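Local coordinates for glycoside hydrolase family protein (Novosphingobium sp. PP1Y, PDB 6Q2F), which is an alpha-L-rhamnosidase, a glycoside hydrolase that probably releases terminal alpha-L-rhamnose from rhamnosylated glycosides, at residues M801-V814 / D837-W849. Residues are numbered along the deposited sequence; the frame is centred on the assembly and turned at random.
Sequences MTLAALRKLAALVV and DLTEWSSLVARLW
Two neighbouring helices of an alpha/beta unit, 803-814 and 838-848, pack side by side at 38° with their axes 10.0 Å apart, through L803, L806 and A810 on one and W841, L844 and L848 on the other. L844 is the knob of this interface, seated in a hole formed by L803, L806, R807 and A810; its CD2 rests 3.8 Å from A810 CB, while L806 and L844 run antiparallel alongside each other. L806 CG lies anti to the backbone N (chi1 -178°), and this turn together with chi2 sets CD2 over the five-membered ring of W841 in a CH-pi contact, almost on the ring normal. V845 CG2 touches the same methyl. The indole is also held by its edge: W841 NE1 donates a hydrogen bond to M801 O at 2.9 Å; this oxygen lies near the ring plane, but the donor stands above the carbonyl plane. Near the N-terminal end of helix 838-848, R807 and E840 form a bidentate salt bridge, with hydrogen bonds from R807 NE to E840 OE2 and from R807 NH2 to E840 OE1 at 2.8 Å each, the two flat groups turned 46° apart. A second salt bridge, R807 NH2 to D837 OD2 at 3.2 Å, completes a three-residue network, and L803 CD2 lies over one face of the guanidinium. A methionine in place of R807 would probably leave the carboxylates of E840 and D837 close together without their shared positive mate. Farther along, L848 CD1 packs on A810 CA at 3.8 Å, and V814 CG2 lies over the guanidinium face of R847. V813 and L848 also touch V862, and W849, whose ring edge meets L806 CD1, hydrogen-bonds through NE1 to G821 O. The helices belong to the connections of two successive beta-alpha-beta units, joining parallel strands 788-794, 818-820 and 860-863.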
loop_
_atom_site.group_PDB
_atom_site.type_symbol
_atom_site.label_atom_id
_atom_site.label_comp_id
_atom_site.label_asym_id
_atom_site.label_seq_id
_atom_site.Cartn_x
_atom_site.Cartn_y
_atom_site.Cartn_z
HETATM N N MSE A 801 -14.346 20.374 -4.825
HETATM C CA MSE A 801 -13.074 21.033 -5.014
HETATM C C MSE A 801 -13.013 22.327 -4.223
HETATM O O MSE A 801 -13.971 23.094 -4.149
HETATM C CB MSE A 801 -12.833 21.301 -6.498
HETATM C CG MSE A 801 -11.450 21.850 -6.813
HETATM SE SE MSE A 801 -11.310 22.216 -8.707
HETATM C CE MSE A 801 -11.401 20.401 -9.352
ATOM N N THR A 802 -11.856 22.559 -3.637
ATOM C CA THR A 802 -11.655 23.714 -2.795
ATOM C C THR A 802 -11.320 24.942 -3.657
ATOM O O THR A 802 -10.891 24.832 -4.817
ATOM C CB THR A 802 -10.560 23.377 -1.787
ATOM O OG1 THR A 802 -10.694 24.197 -0.635
ATOM C CG2 THR A 802 -9.194 23.549 -2.406
ATOM N N LEU A 803 -11.570 26.128 -3.100
ATOM C CA LEU A 803 -11.251 27.341 -3.841
ATOM C C LEU A 803 -9.767 27.387 -4.173
ATOM O O LEU A 803 -9.385 27.744 -5.290
ATOM C CB LEU A 803 -11.672 28.588 -3.056
ATOM C CG LEU A 803 -11.296 29.902 -3.760
ATOM C CD1 LEU A 803 -11.917 29.981 -5.154
ATOM C CD2 LEU A 803 -11.714 31.106 -2.933
ATOM N N ALA A 804 -8.921 26.997 -3.219
ATOM C CA ALA A 804 -7.479 26.983 -3.438
ATOM C C ALA A 804 -7.103 26.098 -4.622
ATOM O O ALA A 804 -6.257 26.467 -5.443
ATOM C CB ALA A 804 -6.761 26.500 -2.171
ATOM N N ALA A 805 -7.702 24.909 -4.718
ATOM C CA ALA A 805 -7.420 24.059 -5.868
ATOM C C ALA A 805 -7.973 24.692 -7.129
ATOM O O ALA A 805 -7.309 24.705 -8.168
ATOM C CB ALA A 805 -8.011 22.657 -5.676
ATOM N N LEU A 806 -9.199 25.214 -7.058
ATOM C CA LEU A 806 -9.833 25.766 -8.253
ATOM C C LEU A 806 -9.059 26.969 -8.773
ATOM O O LEU A 806 -8.902 27.144 -9.993
ATOM C CB LEU A 806 -11.277 26.136 -7.937
ATOM C CG LEU A 806 -12.111 26.686 -9.088
ATOM C CD1 LEU A 806 -12.211 25.656 -10.203
ATOM C CD2 LEU A 806 -13.494 27.023 -8.563
ATOM N N ARG A 807 -8.551 27.796 -7.854
ATOM C CA ARG A 807 -7.721 28.934 -8.229
ATOM C C ARG A 807 -6.520 28.490 -9.048
ATOM O O ARG A 807 -6.217 29.062 -10.100
ATOM C CB ARG A 807 -7.244 29.664 -6.981
ATOM C CG ARG A 807 -8.237 30.671 -6.420
ATOM C CD ARG A 807 -7.807 31.074 -5.000
ATOM N NE ARG A 807 -8.524 32.253 -4.536
ATOM C CZ ARG A 807 -8.415 32.752 -3.315
ATOM N NH1 ARG A 807 -7.619 32.158 -2.434
ATOM N NH2 ARG A 807 -9.097 33.840 -2.980
ATOM N N LYS A 808 -5.801 27.484 -8.552
ATOM C CA LYS A 808 -4.613 27.028 -9.257
ATOM C C LYS A 808 -4.983 26.420 -10.598
ATOM O O LYS A 808 -4.303 26.645 -11.605
ATOM C CB LYS A 808 -3.844 26.017 -8.410
ATOM C CG LYS A 808 -2.450 25.791 -8.949
ATOM C CD LYS A 808 -1.555 27.015 -8.709
ATOM C CE LYS A 808 -0.296 26.950 -9.570
ATOM N NZ LYS A 808 0.689 28.034 -9.271
ATOM N N LEU A 809 -6.071 25.661 -10.632
ATOM C CA LEU A 809 -6.500 25.039 -11.876
ATOM C C LEU A 809 -6.885 26.097 -12.900
ATOM O O LEU A 809 -6.455 26.040 -14.059
ATOM C CB LEU A 809 -7.661 24.101 -11.582
ATOM C CG LEU A 809 -8.112 23.178 -12.686
ATOM C CD1 LEU A 809 -7.125 21.995 -12.813
ATOM C CD2 LEU A 809 -9.516 22.725 -12.345
ATOM N N ALA A 810 -7.673 27.090 -12.477
ATOM C CA ALA A 810 -8.020 28.194 -13.364
ATOM C C ALA A 810 -6.779 28.928 -13.842
ATOM O O ALA A 810 -6.695 29.316 -15.012
ATOM C CB ALA A 810 -8.968 29.168 -12.659
ATOM N N ALA A 811 -5.805 29.139 -12.954
ATOM C CA ALA A 811 -4.621 29.889 -13.359
ATOM C C ALA A 811 -3.810 29.107 -14.390
ATOM O O ALA A 811 -3.273 29.688 -15.343
ATOM C CB ALA A 811 -3.766 30.227 -12.136
ATOM N N LEU A 812 -3.721 27.784 -14.231
ATOM C CA LEU A 812 -2.998 26.990 -15.217
ATOM C C LEU A 812 -3.726 26.991 -16.555
ATOM O O LEU A 812 -3.098 27.159 -17.605
ATOM C CB LEU A 812 -2.804 25.564 -14.706
ATOM C CG LEU A 812 -1.899 25.403 -13.482
ATOM C CD1 LEU A 812 -2.028 23.998 -12.916
ATOM C CD2 LEU A 812 -0.451 25.694 -13.854
ATOM N N VAL A 813 -5.049 26.798 -16.531
ATOM C CA VAL A 813 -5.867 26.917 -17.739
ATOM C C VAL A 813 -5.619 28.259 -18.418
ATOM O O VAL A 813 -5.215 28.317 -19.586
ATOM C CB VAL A 813 -7.361 26.722 -17.408
ATOM C CG1 VAL A 813 -8.214 27.012 -18.628
ATOM C CG2 VAL A 813 -7.628 25.303 -16.925
ATOM N N VAL A 814 -5.836 29.363 -17.686
ATOM C CA VAL A 814 -5.657 30.693 -18.280
ATOM C C VAL A 814 -4.224 30.872 -18.787
ATOM O O VAL A 814 -3.981 31.566 -19.782
ATOM C CB VAL A 814 -6.068 31.784 -17.274
ATOM C CG1 VAL A 814 -5.662 33.181 -17.760
ATOM C CG2 VAL A 814 -7.598 31.750 -17.084
ATOM N N ASP A 837 -14.395 34.713 0.522
ATOM C CA ASP A 837 -14.218 34.451 -0.907
ATOM C C ASP A 837 -15.323 33.629 -1.553
ATOM O O ASP A 837 -15.139 32.904 -2.500
ATOM C CB ASP A 837 -12.866 33.807 -1.176
ATOM C CG ASP A 837 -11.723 34.725 -0.923
ATOM O OD1 ASP A 837 -11.737 35.850 -1.391
ATOM O OD2 ASP A 837 -10.787 34.325 -0.260
ATOM N N LEU A 838 -16.494 33.765 -1.013
ATOM C CA LEU A 838 -17.682 33.095 -1.504
ATOM C C LEU A 838 -17.791 33.101 -3.023
ATOM O O LEU A 838 -17.592 32.099 -3.701
ATOM C CB LEU A 838 -18.895 33.845 -0.945
ATOM C CG LEU A 838 -18.656 35.138 -0.147
ATOM C CD1 LEU A 838 -19.909 35.978 -0.035
ATOM C CD2 LEU A 838 -18.097 34.781 1.212
ATOM N N THR A 839 -18.124 34.273 -3.523
ATOM C CA THR A 839 -18.306 34.584 -4.915
ATOM C C THR A 839 -17.265 34.116 -5.914
ATOM O O THR A 839 -17.590 33.787 -7.002
ATOM C CB THR A 839 -18.384 36.115 -5.000
ATOM O OG1 THR A 839 -19.524 36.537 -4.269
ATOM C CG2 THR A 839 -18.464 36.637 -6.412
ATOM N N GLU A 840 -16.018 34.125 -5.536
ATOM C CA GLU A 840 -14.918 33.803 -6.439
ATOM C C GLU A 840 -14.964 32.351 -6.908
ATOM O O GLU A 840 -14.675 32.063 -8.078
ATOM C CB GLU A 840 -13.580 34.112 -5.764
ATOM C CG GLU A 840 -12.377 33.761 -6.638
ATOM C CD GLU A 840 -11.056 33.992 -5.933
ATOM O OE1 GLU A 840 -11.065 34.514 -4.798
ATOM O OE2 GLU A 840 -10.012 33.645 -6.516
ATOM N N TRP A 841 -15.332 31.426 -6.018
ATOM C CA TRP A 841 -15.445 30.020 -6.403
ATOM C C TRP A 841 -16.426 29.864 -7.556
ATOM O O TRP A 841 -16.117 29.223 -8.566
ATOM C CB TRP A 841 -15.887 29.185 -5.198
ATOM C CG TRP A 841 -15.840 27.687 -5.373
ATOM C CD1 TRP A 841 -14.857 26.851 -4.940
ATOM C CD2 TRP A 841 -16.830 26.846 -6.001
ATOM N NE1 TRP A 841 -15.160 25.550 -5.260
ATOM C CE2 TRP A 841 -16.365 25.516 -5.911
ATOM C CE3 TRP A 841 -18.062 27.087 -6.615
ATOM C CZ2 TRP A 841 -17.079 24.434 -6.419
ATOM C CZ3 TRP A 841 -18.769 26.011 -7.121
ATOM C CH2 TRP A 841 -18.277 24.702 -7.022
ATOM N N SER A 842 -17.607 30.480 -7.429
ATOM C CA SER A 842 -18.619 30.395 -8.479
ATOM C C SER A 842 -18.164 31.086 -9.761
ATOM O O SER A 842 -18.473 30.622 -10.863
ATOM C CB SER A 842 -19.936 31.005 -7.998
ATOM O OG SER A 842 -20.630 30.111 -7.141
ATOM N N SER A 843 -17.457 32.209 -9.642
ATOM C CA SER A 843 -16.985 32.898 -10.840
ATOM C C SER A 843 -15.999 32.028 -11.604
ATOM O O SER A 843 -16.048 31.944 -12.835
ATOM C CB SER A 843 -16.336 34.233 -10.467
ATOM O OG SER A 843 -17.267 35.082 -9.829
ATOM N N LEU A 844 -15.088 31.378 -10.880
ATOM C CA LEU A 844 -14.094 30.542 -11.533
ATOM C C LEU A 844 -14.752 29.339 -12.190
ATOM O O LEU A 844 -14.372 28.952 -13.299
ATOM C CB LEU A 844 -13.027 30.108 -10.525
ATOM C CG LEU A 844 -12.113 31.250 -10.070
ATOM C CD1 LEU A 844 -11.152 30.776 -8.994
ATOM C CD2 LEU A 844 -11.332 31.799 -11.251
ATOM N N VAL A 845 -15.747 28.739 -11.529
ATOM C CA VAL A 845 -16.461 27.641 -12.170
ATOM C C VAL A 845 -17.143 28.138 -13.437
ATOM O O VAL A 845 -17.056 27.501 -14.491
ATOM C CB VAL A 845 -17.457 26.988 -11.198
ATOM C CG1 VAL A 845 -18.378 26.042 -11.953
ATOM C CG2 VAL A 845 -16.702 26.207 -10.119
ATOM N N ALA A 846 -17.803 29.301 -13.369
ATOM C CA ALA A 846 -18.473 29.819 -14.560
ATOM C C ALA A 846 -17.477 30.106 -15.679
ATOM O O ALA A 846 -17.801 29.925 -16.851
ATOM C CB ALA A 846 -19.296 31.081 -14.226
ATOM N N ARG A 847 -16.253 30.523 -15.343
ATOM C CA ARG A 847 -15.282 30.840 -16.389
ATOM C C ARG A 847 -14.746 29.577 -17.052
ATOM O O ARG A 847 -14.636 29.515 -18.284
ATOM C CB ARG A 847 -14.126 31.676 -15.830
ATOM C CG ARG A 847 -13.381 32.424 -16.944
ATOM C CD ARG A 847 -12.090 33.094 -16.475
ATOM N NE ARG A 847 -11.319 33.527 -17.639
ATOM C CZ ARG A 847 -10.188 34.226 -17.586
ATOM N NH1 ARG A 847 -9.675 34.590 -16.425
ATOM N NH2 ARG A 847 -9.571 34.572 -18.706
ATOM N N LEU A 848 -14.400 28.559 -16.262
ATOM C CA LEU A 848 -13.837 27.357 -16.862
ATOM C C LEU A 848 -14.905 26.494 -17.508
ATOM O O LEU A 848 -14.593 25.721 -18.417
ATOM C CB LEU A 848 -13.070 26.515 -15.832
ATOM C CG LEU A 848 -11.874 27.088 -15.091
ATOM C CD1 LEU A 848 -10.914 26.003 -14.640
ATOM C CD2 LEU A 848 -11.174 28.141 -15.908
ATOM N N TRP A 849 -16.147 26.593 -17.047
ATOM C CA TRP A 849 -17.245 25.764 -17.549
ATOM C C TRP A 849 -18.397 26.663 -17.972
ATOM O O TRP A 849 -19.464 26.661 -17.348
ATOM C CB TRP A 849 -17.687 24.748 -16.495
ATOM C CG TRP A 849 -16.670 23.660 -16.309
ATOM C CD1 TRP A 849 -16.530 22.545 -17.072
ATOM C CD2 TRP A 849 -15.646 23.599 -15.311
ATOM N NE1 TRP A 849 -15.488 21.789 -16.612
ATOM C CE2 TRP A 849 -14.923 22.413 -15.533
ATOM C CE3 TRP A 849 -15.274 24.426 -14.249
ATOM C CZ2 TRP A 849 -13.847 22.030 -14.732
ATOM C CZ3 TRP A 849 -14.196 24.049 -13.454
ATOM C CH2 TRP A 849 -13.500 22.864 -13.702
#